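Local coordinates for methylaspartate ammonia-lyase (Citrobacter amalonaticus, PDB 1KKO), which catalyses the reversible, magnesium-dependent anti elimination of ammonia from L-threo-3-methylaspartate to give mesaconate, working as a homodimer of the enolase superfamily, at residues A[204-215]-A[235-246]; A[313-321]-A[343-353]. All blocks are in the same frame, centred on the assembly; numbering follows the deposited sequence.

Interaction 1: A[204-215]-A[235-246]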
loop_
_atom_site.group_PDB
_atom_site.type_symbol
_atom_site.label_atom_id
_atom_site.label_comp_id
_atom_site.label_asym_id
_atom_site.label_seq_id
_atom_site.Cartn_x
_atom_site.Cartn_y
_atom_site.Cartn_z
ATOM N N LEU A 204 4.484 -0.758 -27.987
ATOM C CA LEU A 204 3.959 -1.822 -28.831
ATOM C C LEU A 204 4.900 -2.097 -29.991
ATOM O O LEU A 204 5.182 -3.243 -30.330
ATOM C CB LEU A 204 2.599 -1.423 -29.394
ATOM C CG LEU A 204 1.967 -2.364 -30.432
ATOM C CD1 LEU A 204 1.662 -3.735 -29.835
ATOM C CD2 LEU A 204 0.699 -1.737 -30.994
ATOM N N GLY A 205 5.383 -1.012 -30.584
ATOM C CA GLY A 205 6.169 -1.092 -31.798
ATOM C C GLY A 205 5.239 -0.783 -32.959
ATOM O O GLY A 205 4.049 -1.086 -32.905
ATOM N N PHE A 206 5.772 -0.181 -34.016
ATOM C CA PHE A 206 4.947 0.182 -35.167
ATOM C C PHE A 206 4.366 -1.031 -35.871
ATOM O O PHE A 206 3.345 -0.931 -36.544
ATOM C CB PHE A 206 5.722 1.078 -36.147
ATOM C CG PHE A 206 6.693 0.353 -37.058
ATOM C CD1 PHE A 206 7.962 -0.002 -36.622
ATOM C CD2 PHE A 206 6.356 0.097 -38.377
ATOM C CE1 PHE A 206 8.864 -0.626 -37.478
ATOM C CE2 PHE A 206 7.260 -0.522 -39.238
ATOM C CZ PHE A 206 8.508 -0.889 -38.783
ATOM N N LYS A 207 5.016 -2.173 -35.707
ATOM C CA LYS A 207 4.540 -3.418 -36.284
ATOM C C LYS A 207 4.287 -4.459 -35.201
ATOM O O LYS A 207 4.133 -5.640 -35.497
ATOM C CB LYS A 207 5.560 -3.957 -37.288
ATOM C CG LYS A 207 5.688 -3.112 -38.552
ATOM C CD LYS A 207 4.353 -2.552 -39.035
ATOM C CE LYS A 207 4.386 -2.149 -40.504
ATOM N NZ LYS A 207 3.153 -1.431 -40.945
ATOM N N GLY A 208 4.265 -4.007 -33.948
ATOM C CA GLY A 208 4.029 -4.895 -32.823
ATOM C C GLY A 208 5.261 -5.663 -32.390
ATOM O O GLY A 208 5.172 -6.564 -31.553
ATOM N N GLU A 209 6.416 -5.306 -32.951
ATOM C CA GLU A 209 7.659 -6.014 -32.673
ATOM C C GLU A 209 8.167 -5.816 -31.238
ATOM O O GLU A 209 8.749 -6.727 -30.656
ATOM C CB GLU A 209 8.747 -5.607 -33.683
ATOM C CG GLU A 209 9.344 -4.213 -33.505
ATOM C CD GLU A 209 8.469 -3.087 -34.026
ATOM O OE1 GLU A 209 7.366 -3.361 -34.525
ATOM O OE2 GLU A 209 8.886 -1.915 -33.924
ATOM N N LYS A 210 7.973 -4.625 -30.687
ATOM C CA LYS A 210 8.415 -4.373 -29.317
ATOM C C LYS A 210 7.609 -5.242 -28.341
ATOM O O LYS A 210 8.176 -5.902 -27.476
ATOM C CB LYS A 210 8.333 -2.887 -28.977
ATOM C CG LYS A 210 9.454 -2.062 -29.637
ATOM C CD LYS A 210 9.154 -0.584 -29.659
ATOM C CE LYS A 210 10.038 0.152 -30.675
ATOM N NZ LYS A 210 11.180 0.851 -30.030
ATOM N N LEU A 211 6.292 -5.276 -28.504
ATOM C CA LEU A 211 5.476 -6.107 -27.630
ATOM C C LEU A 211 5.837 -7.572 -27.821
ATOM O O LEU A 211 5.883 -8.335 -26.866
ATOM C CB LEU A 211 3.989 -5.877 -27.873
ATOM C CG LEU A 211 3.085 -6.811 -27.068
ATOM C CD1 LEU A 211 3.346 -6.681 -25.573
ATOM C CD2 LEU A 211 1.642 -6.497 -27.385
ATOM N N ARG A 212 6.104 -7.982 -29.055
ATOM C CA ARG A 212 6.492 -9.362 -29.303
ATOM C C ARG A 212 7.735 -9.724 -28.494
ATOM O O ARG A 212 7.786 -10.758 -27.824
ATOM C CB ARG A 212 6.778 -9.578 -30.785
ATOM C CG ARG A 212 7.234 -10.982 -31.087
ATOM C CD ARG A 212 7.571 -11.219 -32.543
ATOM N NE ARG A 212 6.468 -10.779 -33.375
ATOM C CZ ARG A 212 5.317 -11.420 -33.492
ATOM N NH1 ARG A 212 5.104 -12.564 -32.847
ATOM N NH2 ARG A 212 4.370 -10.913 -34.263
ATOM N N GLU A 213 8.723 -8.842 -28.552
ATOM C CA GLU A 213 9.980 -9.046 -27.855
ATOM C C GLU A 213 9.767 -9.006 -26.341
ATOM O O GLU A 213 10.416 -9.739 -25.600
ATOM C CB GLU A 213 11.004 -8.018 -28.335
ATOM C CG GLU A 213 11.268 -8.181 -29.829
ATOM C CD GLU A 213 12.539 -7.522 -30.314
ATOM O OE1 GLU A 213 13.582 -7.684 -29.648
ATOM O OE2 GLU A 213 12.496 -6.859 -31.379
ATOM N N TYR A 214 8.840 -8.168 -25.892
ATOM C CA TYR A 214 8.527 -8.109 -24.469
ATOM C C TYR A 214 7.885 -9.407 -23.962
ATOM O O TYR A 214 8.232 -9.896 -22.883
ATOM C CB TYR A 214 7.623 -6.921 -24.154
ATOM C CG TYR A 214 7.290 -6.885 -22.681
ATOM C CD1 TYR A 214 8.241 -6.483 -21.751
ATOM C CD2 TYR A 214 6.052 -7.310 -22.211
ATOM C CE1 TYR A 214 7.962 -6.483 -20.406
ATOM C CE2 TYR A 214 5.767 -7.300 -20.869
ATOM C CZ TYR A 214 6.725 -6.897 -19.969
ATOM O OH TYR A 214 6.425 -6.900 -18.622
ATOM N N VAL A 215 6.949 -9.974 -24.721
ATOM C CA VAL A 215 6.304 -11.204 -24.288
ATOM C C VAL A 215 7.348 -12.305 -24.146
ATOM O O VAL A 215 7.311 -13.097 -23.203
ATOM C CB VAL A 215 5.176 -11.649 -25.235
ATOM C CG1 VAL A 215 4.591 -12.965 -24.780
ATOM C CG2 VAL A 215 4.077 -10.600 -25.282
ATOM N N LEU A 235 -0.263 -14.835 -18.385
ATOM C CA LEU A 235 0.190 -13.530 -18.843
ATOM C C LEU A 235 -1.011 -12.702 -19.268
ATOM O O LEU A 235 -1.892 -13.182 -19.975
ATOM C CB LEU A 235 1.165 -13.680 -20.005
ATOM C CG LEU A 235 2.320 -14.653 -19.760
ATOM C CD1 LEU A 235 3.261 -14.617 -20.958
ATOM C CD2 LEU A 235 3.049 -14.325 -18.463
ATOM N N HIS A 236 -1.050 -11.453 -18.822
ATOM C CA HIS A 236 -2.165 -10.556 -19.112
ATOM C C HIS A 236 -1.524 -9.196 -19.322
ATOM O O HIS A 236 -0.894 -8.641 -18.419
ATOM C CB HIS A 236 -3.130 -10.597 -17.930
ATOM C CG HIS A 236 -4.320 -9.695 -18.021
ATOM N ND1 HIS A 236 -5.511 -10.011 -17.405
ATOM C CD2 HIS A 236 -4.490 -8.469 -18.568
ATOM C CE1 HIS A 236 -6.363 -9.016 -17.572
ATOM N NE2 HIS A 236 -5.769 -8.064 -18.269
ATOM N N ILE A 237 -1.640 -8.693 -20.544
ATOM C CA ILE A 237 -1.017 -7.447 -20.946
ATOM C C ILE A 237 -2.076 -6.517 -21.514
ATOM O O ILE A 237 -2.899 -6.932 -22.322
ATOM C CB ILE A 237 0.086 -7.734 -21.986
ATOM C CG1 ILE A 237 1.223 -8.536 -21.330
ATOM C CG2 ILE A 237 0.597 -6.436 -22.609
ATOM C CD1 ILE A 237 2.229 -9.135 -22.311
ATOM N N ASP A 238 -2.064 -5.267 -21.053
ATOM C CA ASP A 238 -3.021 -4.248 -21.475
ATOM C C ASP A 238 -2.344 -3.332 -22.479
ATOM O O ASP A 238 -1.308 -2.708 -22.185
ATOM C CB ASP A 238 -3.479 -3.435 -20.263
ATOM C CG ASP A 238 -4.672 -2.526 -20.547
ATOM O OD1 ASP A 238 -5.039 -2.256 -21.729
ATOM O OD2 ASP A 238 -5.301 -2.027 -19.576
ATOM N N VAL A 239 -2.940 -3.245 -23.662
ATOM C CA VAL A 239 -2.352 -2.483 -24.759
ATOM C C VAL A 239 -3.070 -1.189 -25.121
ATOM O O VAL A 239 -2.719 -0.549 -26.107
ATOM C CB VAL A 239 -2.163 -3.360 -25.997
ATOM C CG1 VAL A 239 -1.349 -4.591 -25.644
ATOM C CG2 VAL A 239 -3.503 -3.774 -26.589
ATOM N N TYR A 240 -4.068 -0.789 -24.345
ATOM C CA TYR A 240 -4.652 0.545 -24.493
ATOM C C TYR A 240 -4.995 0.929 -25.918
ATOM O O TYR A 240 -4.769 2.072 -26.334
ATOM C CB TYR A 240 -3.711 1.589 -23.871
ATOM C CG TYR A 240 -3.689 1.437 -22.383
ATOM C CD1 TYR A 240 -2.813 0.556 -21.782
ATOM C CD2 TYR A 240 -4.590 2.118 -21.583
ATOM C CE1 TYR A 240 -2.800 0.375 -20.421
ATOM C CE2 TYR A 240 -4.586 1.949 -20.207
ATOM C CZ TYR A 240 -3.691 1.071 -19.640
ATOM O OH TYR A 240 -3.683 0.883 -18.276
ATOM N N GLY A 241 -5.582 -0.013 -26.646
ATOM C CA GLY A 241 -6.037 0.225 -28.005
ATOM C C GLY A 241 -4.952 0.338 -29.052
ATOM O O GLY A 241 -5.264 0.566 -30.226
ATOM N N THR A 242 -3.692 0.149 -28.674
ATOM C CA THR A 242 -2.604 0.405 -29.627
ATOM C C THR A 242 -2.551 -0.576 -30.786
ATOM O O THR A 242 -2.107 -0.211 -31.871
ATOM C CB THR A 242 -1.229 0.487 -28.935
ATOM O OG1 THR A 242 -0.995 -0.708 -28.183
ATOM C CG2 THR A 242 -1.183 1.646 -27.935
ATOM N N ILE A 243 -2.991 -1.811 -30.584
ATOM C CA ILE A 243 -2.987 -2.784 -31.671
ATOM C C ILE A 243 -3.911 -2.317 -32.800
ATOM O O ILE A 243 -3.546 -2.396 -33.975
ATOM C CB ILE A 243 -3.337 -4.197 -31.149
ATOM C CG1 ILE A 243 -2.194 -4.713 -30.269
ATOM C CG2 ILE A 243 -3.579 -5.169 -32.303
ATOM C CD1 ILE A 243 -2.475 -6.009 -29.538
ATOM N N GLY A 244 -5.076 -1.786 -32.456
ATOM C CA GLY A 244 -5.985 -1.250 -33.463
ATOM C C GLY A 244 -5.342 -0.135 -34.271
ATOM O O GLY A 244 -5.563 -0.024 -35.487
ATOM N N LEU A 245 -4.538 0.690 -33.605
ATOM C CA LEU A 245 -3.902 1.817 -34.279
ATOM C C LEU A 245 -2.914 1.402 -35.356
ATOM O O LEU A 245 -2.833 2.071 -36.391
ATOM C CB LEU A 245 -3.190 2.716 -33.272
ATOM C CG LEU A 245 -4.071 3.464 -32.277
ATOM C CD1 LEU A 245 -3.204 4.271 -31.350
ATOM C CD2 LEU A 245 -5.082 4.357 -32.967
ATOM N N ILE A 246 -2.180 0.314 -35.158
ATOM C CA ILE A 246 -1.174 -0.089 -36.138
ATOM C C ILE A 246 -1.733 -0.964 -37.241
ATOM O O ILE A 246 -1.063 -1.172 -38.247
ATOM C CB ILE A 246 0.065 -0.758 -35.487
ATOM C CG1 ILE A 246 -0.305 -2.044 -34.748
ATOM C CG2 ILE A 246 0.762 0.225 -34.562
ATOM C CD1 ILE A 246 0.898 -2.930 -34.489
#

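Interaction 2: A[313-321]-A[343-353]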
loop_
_atom_site.group_PDB
_atom_site.type_symbol
_atom_site.label_atom_id
_atom_site.label_comp_id
_atom_site.label_asym_id
_atom_site.label_seq_id
_atom_site.Cartn_x
_atom_site.Cartn_y
_atom_site.Cartn_z
ATOM N N TYR A 313 -22.744 -1.707 -14.769
ATOM C CA TYR A 313 -23.375 -3.025 -14.753
ATOM C C TYR A 313 -24.029 -3.307 -16.115
ATOM O O TYR A 313 -23.796 -4.357 -16.713
ATOM C CB TYR A 313 -24.434 -3.124 -13.638
ATOM C CG TYR A 313 -25.265 -4.369 -13.812
ATOM C CD1 TYR A 313 -24.791 -5.597 -13.409
ATOM C CD2 TYR A 313 -26.493 -4.325 -14.447
ATOM C CE1 TYR A 313 -25.522 -6.747 -13.616
ATOM C CE2 TYR A 313 -27.237 -5.471 -14.647
ATOM C CZ TYR A 313 -26.748 -6.681 -14.223
ATOM O OH TYR A 313 -27.457 -7.861 -14.428
ATOM N N GLN A 314 -24.823 -2.367 -16.622
ATOM C CA GLN A 314 -25.485 -2.597 -17.907
ATOM C C GLN A 314 -24.474 -2.734 -19.046
ATOM O O GLN A 314 -24.669 -3.547 -19.961
ATOM C CB GLN A 314 -26.507 -1.508 -18.216
ATOM C CG GLN A 314 -27.306 -1.808 -19.493
ATOM C CD GLN A 314 -28.175 -3.050 -19.371
ATOM O OE1 GLN A 314 -28.926 -3.192 -18.407
ATOM N NE2 GLN A 314 -28.078 -3.951 -20.347
ATOM N N ASP A 315 -23.392 -1.964 -19.013
ATOM C CA ASP A 315 -22.368 -2.111 -20.027
ATOM C C ASP A 315 -21.847 -3.548 -20.035
ATOM O O ASP A 315 -21.652 -4.152 -21.082
ATOM C CB ASP A 315 -21.177 -1.192 -19.768
ATOM C CG ASP A 315 -21.490 0.265 -19.931
ATOM O OD1 ASP A 315 -22.510 0.637 -20.551
ATOM O OD2 ASP A 315 -20.702 1.114 -19.457
ATOM N N ILE A 316 -21.572 -4.071 -18.850
ATOM C CA ILE A 316 -21.028 -5.414 -18.727
ATOM C C ILE A 316 -22.010 -6.445 -19.298
ATOM O O ILE A 316 -21.620 -7.361 -20.017
ATOM C CB ILE A 316 -20.667 -5.697 -17.262
ATOM C CG1 ILE A 316 -19.473 -4.816 -16.854
ATOM C CG2 ILE A 316 -20.375 -7.173 -17.062
ATOM C CD1 ILE A 316 -19.390 -4.536 -15.384
ATOM N N VAL A 317 -23.282 -6.278 -18.982
ATOM C CA VAL A 317 -24.333 -7.123 -19.540
ATOM C C VAL A 317 -24.300 -7.059 -21.065
ATOM O O VAL A 317 -24.369 -8.098 -21.735
ATOM C CB VAL A 317 -25.702 -6.691 -18.996
ATOM C CG1 VAL A 317 -26.842 -7.308 -19.791
ATOM C CG2 VAL A 317 -25.813 -7.066 -17.537
ATOM N N ASP A 318 -24.161 -5.857 -21.619
ATOM C CA ASP A 318 -24.160 -5.681 -23.073
ATOM C C ASP A 318 -22.953 -6.340 -23.747
ATOM O O ASP A 318 -23.088 -6.990 -24.796
ATOM C CB ASP A 318 -24.222 -4.194 -23.418
ATOM C CG ASP A 318 -25.540 -3.544 -23.035
ATOM O OD1 ASP A 318 -26.553 -4.248 -22.824
ATOM O OD2 ASP A 318 -25.649 -2.310 -22.931
ATOM N N PHE A 319 -21.766 -6.174 -23.167
ATOM C CA PHE A 319 -20.588 -6.825 -23.720
ATOM C C PHE A 319 -20.712 -8.351 -23.639
ATOM O O PHE A 319 -20.275 -9.065 -24.542
ATOM C CB PHE A 319 -19.305 -6.357 -23.019
ATOM C CG PHE A 319 -18.736 -5.060 -23.546
ATOM C CD1 PHE A 319 -19.310 -3.843 -23.224
ATOM C CD2 PHE A 319 -17.612 -5.074 -24.336
ATOM C CE1 PHE A 319 -18.771 -2.664 -23.698
ATOM C CE2 PHE A 319 -17.068 -3.892 -24.810
ATOM C CZ PHE A 319 -17.643 -2.697 -24.481
ATOM N N THR A 320 -21.273 -8.836 -22.539
ATOM C CA THR A 320 -21.495 -10.262 -22.339
ATOM C C THR A 320 -22.505 -10.836 -23.332
ATOM O O THR A 320 -22.237 -11.841 -23.983
ATOM C CB THR A 320 -21.967 -10.487 -20.907
ATOM O OG1 THR A 320 -20.918 -10.103 -20.003
ATOM C CG2 THR A 320 -22.239 -11.968 -20.631
ATOM N N ASP A 321 -23.651 -10.179 -23.461
ATOM C CA ASP A 321 -24.714 -10.692 -24.323
ATOM C C ASP A 321 -24.271 -10.774 -25.768
ATOM O O ASP A 321 -24.772 -11.595 -26.517
ATOM C CB ASP A 321 -25.931 -9.788 -24.254
ATOM C CG ASP A 321 -26.673 -9.880 -22.945
ATOM O OD1 ASP A 321 -26.381 -10.787 -22.140
ATOM O OD2 ASP A 321 -27.592 -9.078 -22.669
ATOM N N ASP A 343 -23.544 -8.409 -8.861
ATOM C CA ASP A 343 -24.467 -8.757 -9.940
ATOM C C ASP A 343 -23.734 -8.934 -11.261
ATOM O O ASP A 343 -24.059 -9.827 -12.036
ATOM C CB ASP A 343 -25.545 -7.686 -10.073
ATOM C CG ASP A 343 -26.557 -7.736 -8.956
ATOM O OD1 ASP A 343 -26.772 -8.819 -8.368
ATOM O OD2 ASP A 343 -27.193 -6.725 -8.627
ATOM N N ALA A 344 -22.748 -8.088 -11.534
ATOM C CA ALA A 344 -21.991 -8.199 -12.772
ATOM C C ALA A 344 -21.200 -9.508 -12.844
ATOM O O ALA A 344 -21.200 -10.186 -13.869
ATOM C CB ALA A 344 -21.060 -7.027 -12.926
ATOM N N VAL A 345 -20.520 -9.865 -11.758
ATOM C CA VAL A 345 -19.739 -11.088 -11.750
ATOM C C VAL A 345 -20.666 -12.297 -11.947
ATOM O O VAL A 345 -20.368 -13.202 -12.733
ATOM C CB VAL A 345 -18.936 -11.230 -10.439
ATOM C CG1 VAL A 345 -18.332 -12.599 -10.349
ATOM C CG2 VAL A 345 -17.852 -10.167 -10.343
ATOM N N LEU A 346 -21.770 -12.327 -11.221
ATOM C CA LEU A 346 -22.732 -13.427 -11.349
ATOM C C LEU A 346 -23.309 -13.488 -12.761
ATOM O O LEU A 346 -23.520 -14.583 -13.288
ATOM C CB LEU A 346 -23.864 -13.286 -10.329
ATOM C CG LEU A 346 -23.464 -13.352 -8.848
ATOM C CD1 LEU A 346 -24.663 -13.395 -7.941
ATOM C CD2 LEU A 346 -22.540 -14.500 -8.531
ATOM N N TYR A 347 -23.560 -12.343 -13.387
ATOM C CA TYR A 347 -24.111 -12.328 -14.739
ATOM C C TYR A 347 -23.097 -12.924 -15.701
ATOM O O TYR A 347 -23.437 -13.753 -16.559
ATOM C CB TYR A 347 -24.492 -10.900 -15.169
ATOM C CG TYR A 347 -25.316 -10.891 -16.428
ATOM C CD1 TYR A 347 -26.692 -10.949 -16.363
ATOM C CD2 TYR A 347 -24.723 -10.841 -17.668
ATOM C CE1 TYR A 347 -27.464 -10.954 -17.506
ATOM C CE2 TYR A 347 -25.475 -10.876 -18.816
ATOM C CZ TYR A 347 -26.847 -10.923 -18.730
ATOM O OH TYR A 347 -27.604 -10.936 -19.882
ATOM N N CYS A 348 -21.840 -12.516 -15.570
ATOM C CA CYS A 348 -20.781 -13.064 -16.407
ATOM C C CYS A 348 -20.693 -14.566 -16.224
ATOM O O CYS A 348 -20.680 -15.323 -17.201
ATOM C CB CYS A 348 -19.429 -12.441 -16.058
ATOM S SG CYS A 348 -19.245 -10.723 -16.586
ATOM N N ASN A 349 -20.623 -15.002 -14.970
ATOM C CA ASN A 349 -20.473 -16.425 -14.679
ATOM C C ASN A 349 -21.617 -17.260 -15.253
ATOM O O ASN A 349 -21.390 -18.338 -15.782
ATOM C CB ASN A 349 -20.340 -16.673 -13.169
ATOM C CG ASN A 349 -19.025 -16.163 -12.597
ATOM O OD1 ASN A 349 -18.158 -15.741 -13.337
ATOM N ND2 ASN A 349 -18.877 -16.232 -11.276
ATOM N N LYS A 350 -22.835 -16.750 -15.153
ATOM C CA LYS A 350 -24.003 -17.467 -15.647
ATOM C C LYS A 350 -23.938 -17.644 -17.136
ATOM O O LYS A 350 -24.378 -18.670 -17.662
ATOM C CB LYS A 350 -25.282 -16.706 -15.293
ATOM C CG LYS A 350 -26.559 -17.388 -15.788
ATOM C CD LYS A 350 -27.790 -16.672 -15.258
ATOM C CE LYS A 350 -29.064 -17.219 -15.868
ATOM N NZ LYS A 350 -30.239 -16.322 -15.663
ATOM N N HIS A 351 -23.396 -16.652 -17.828
ATOM C CA HIS A 351 -23.404 -16.654 -19.278
ATOM C C HIS A 351 -22.062 -17.099 -19.936
ATOM O O HIS A 351 -21.930 -17.103 -21.158
ATOM C CB HIS A 351 -23.926 -15.298 -19.735
ATOM C CG HIS A 351 -25.320 -15.007 -19.245
ATOM N ND1 HIS A 351 -25.592 -14.210 -18.157
ATOM C CD2 HIS A 351 -26.521 -15.475 -19.667
ATOM C CE1 HIS A 351 -26.896 -14.153 -17.958
ATOM N NE2 HIS A 351 -27.484 -14.915 -18.863
ATOM N N GLY A 352 -21.106 -17.554 -19.132
ATOM C CA GLY A 352 -19.843 -18.071 -19.651
ATOM C C GLY A 352 -18.754 -17.061 -19.947
ATOM O O GLY A 352 -17.722 -17.423 -20.511
HETATM N N MSE A 353 -18.997 -15.796 -19.597
HETATM C CA MSE A 353 -18.017 -14.721 -19.741
HETATM C C MSE A 353 -17.087 -14.764 -18.540
HETATM O O MSE A 353 -17.552 -14.898 -17.405
HETATM C CB MSE A 353 -18.725 -13.369 -19.777
HETATM C CG MSE A 353 -17.794 -12.162 -19.738
HETATM SE SE MSE A 353 -16.670 -12.007 -21.317
HETATM C CE MSE A 353 -17.954 -11.201 -22.477
#

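Interaction 1: A[204-215]-A[235-246]
Helix 209-215, from which Leu211 and Val215 reach Ile237, runs nearly antiparallel to strand 235-238 at 154°, the two axes 11.5 Å apart, while the turn before the helix rests on the short helix 242-246. The interface is almost wholly aliphatic. At the strand end, Ile237 is the common floor: its CD1 lies 3.8 Å from Val215 CG2 and also meets the edge of the Tyr214 ring, while its CG2 faces Leu211 CD1. The two methyls of Leu211 divide the work, CD2 taking Val239 CG1 at 4.0 Å as the strand gives way to the loop.

At the other end Leu204 points into helix 242-246. Its chi1 of 173° swings CG away from the backbone N and chi2 of 63° turns the methyls so that CD2 comes to 3.3 Å from Thr242 O and 3.7 Å from Ile246 CD1; CD1 touches Ile243 CG1, the side chains crossing at about a right angle. Ile246 packs against the type I turn Gly205-Gly208: its CB sits 3.5 Å from Phe206 O, and its CD1 3.6 Å from Gly208 N. The Thr242 hydroxyl bonds within its own segment: OG1 donates to Val239 O at 2.7 Å, in the carbonyl plane, and the Thr242 amide takes the same oxygen, so two bonds grip the type I' turn that joins strand to helix. Just before it, Asp238, a magnesium ligand, forms an Asx turn with Tyr240 N.

Helix 209-225, in the outer layer of the TIM barrel, packs here on the barrel strand that follows it, 234-238, which lies between strands 191-194 and 270-273; Ile237 also touches Pro193. Tyr257 of helix 251-260 packs on Leu204, Leu211 and Ile243, and Val200 of helix 200-204 meets Thr242 and Ile246.

Interaction 2: A[313-321]-A[343-353]
Tyr347 reaches from helix 343-351 into a hole on helix 313-321 made by Tyr313, Val317, Thr320 and Asp321, a knob-into-hole fit between helices that run almost parallel (9°) with axes 9.7 Å apart. Its ring makes a CH-pi contact: Val317 CG2 stands 3.9 Å from the centroid, almost on the ring normal. His351 CE1 lies on the opposite face, and Thr320 CG2 sits at the edge.

The polar link is a single short hydrogen bond, Tyr347 OH to Asp321 OD1 at 2.6 Å. It uses the syn lone pair of the carboxylate, whose plane is turned 54° from the ring, and it ties down the phenol end. His351 ND1 in turn donates to Tyr347 O, 2.7 Å away, within its own helix.

The remaining contacts are van der Waals. The Tyr313 ring turns its edge to the backbone N of Ala344, with CE1 3.7 Å from Asp343 CB. Ile316 places CD1 on Ala344 CB and CG2 3.8 Å from Cys348 SG. Beyond the Schellman motif at Gly352, selenomethionine Met353 bends at chi2 and chi3, bringing CE to 3.7 Å from Thr320 CA.

These neighbouring outer helices of the TIM barrel rest on strand 327-330 through Ile316 on Ile330 and Cys348 on Val328; Val345 and Cys348 also touch strand 354-357, and Phe319 packs against helix 281-298.

Overall arrangement
Both interactions belong to the TIM-barrel part of the chain; they use different helices and strands and do not touch, their centres 27 Å and nearest atoms about 11 Å apart. Interaction 1 joins a helix to a barrel strand and to the small helix after it; it is mostly buried, aliphatic across the interface, and its strand carries a magnesium ligand. Interaction 2 joins two neighbouring helices of the outer layer and is only partly buried: it adds an aromatic knob and a tyrosine-carboxylate bond on its more exposed side, while its inner side settles on the strands. The side chain of the proton acceptor Lys331 comes within about 7 Å of that of Ile316, without touching.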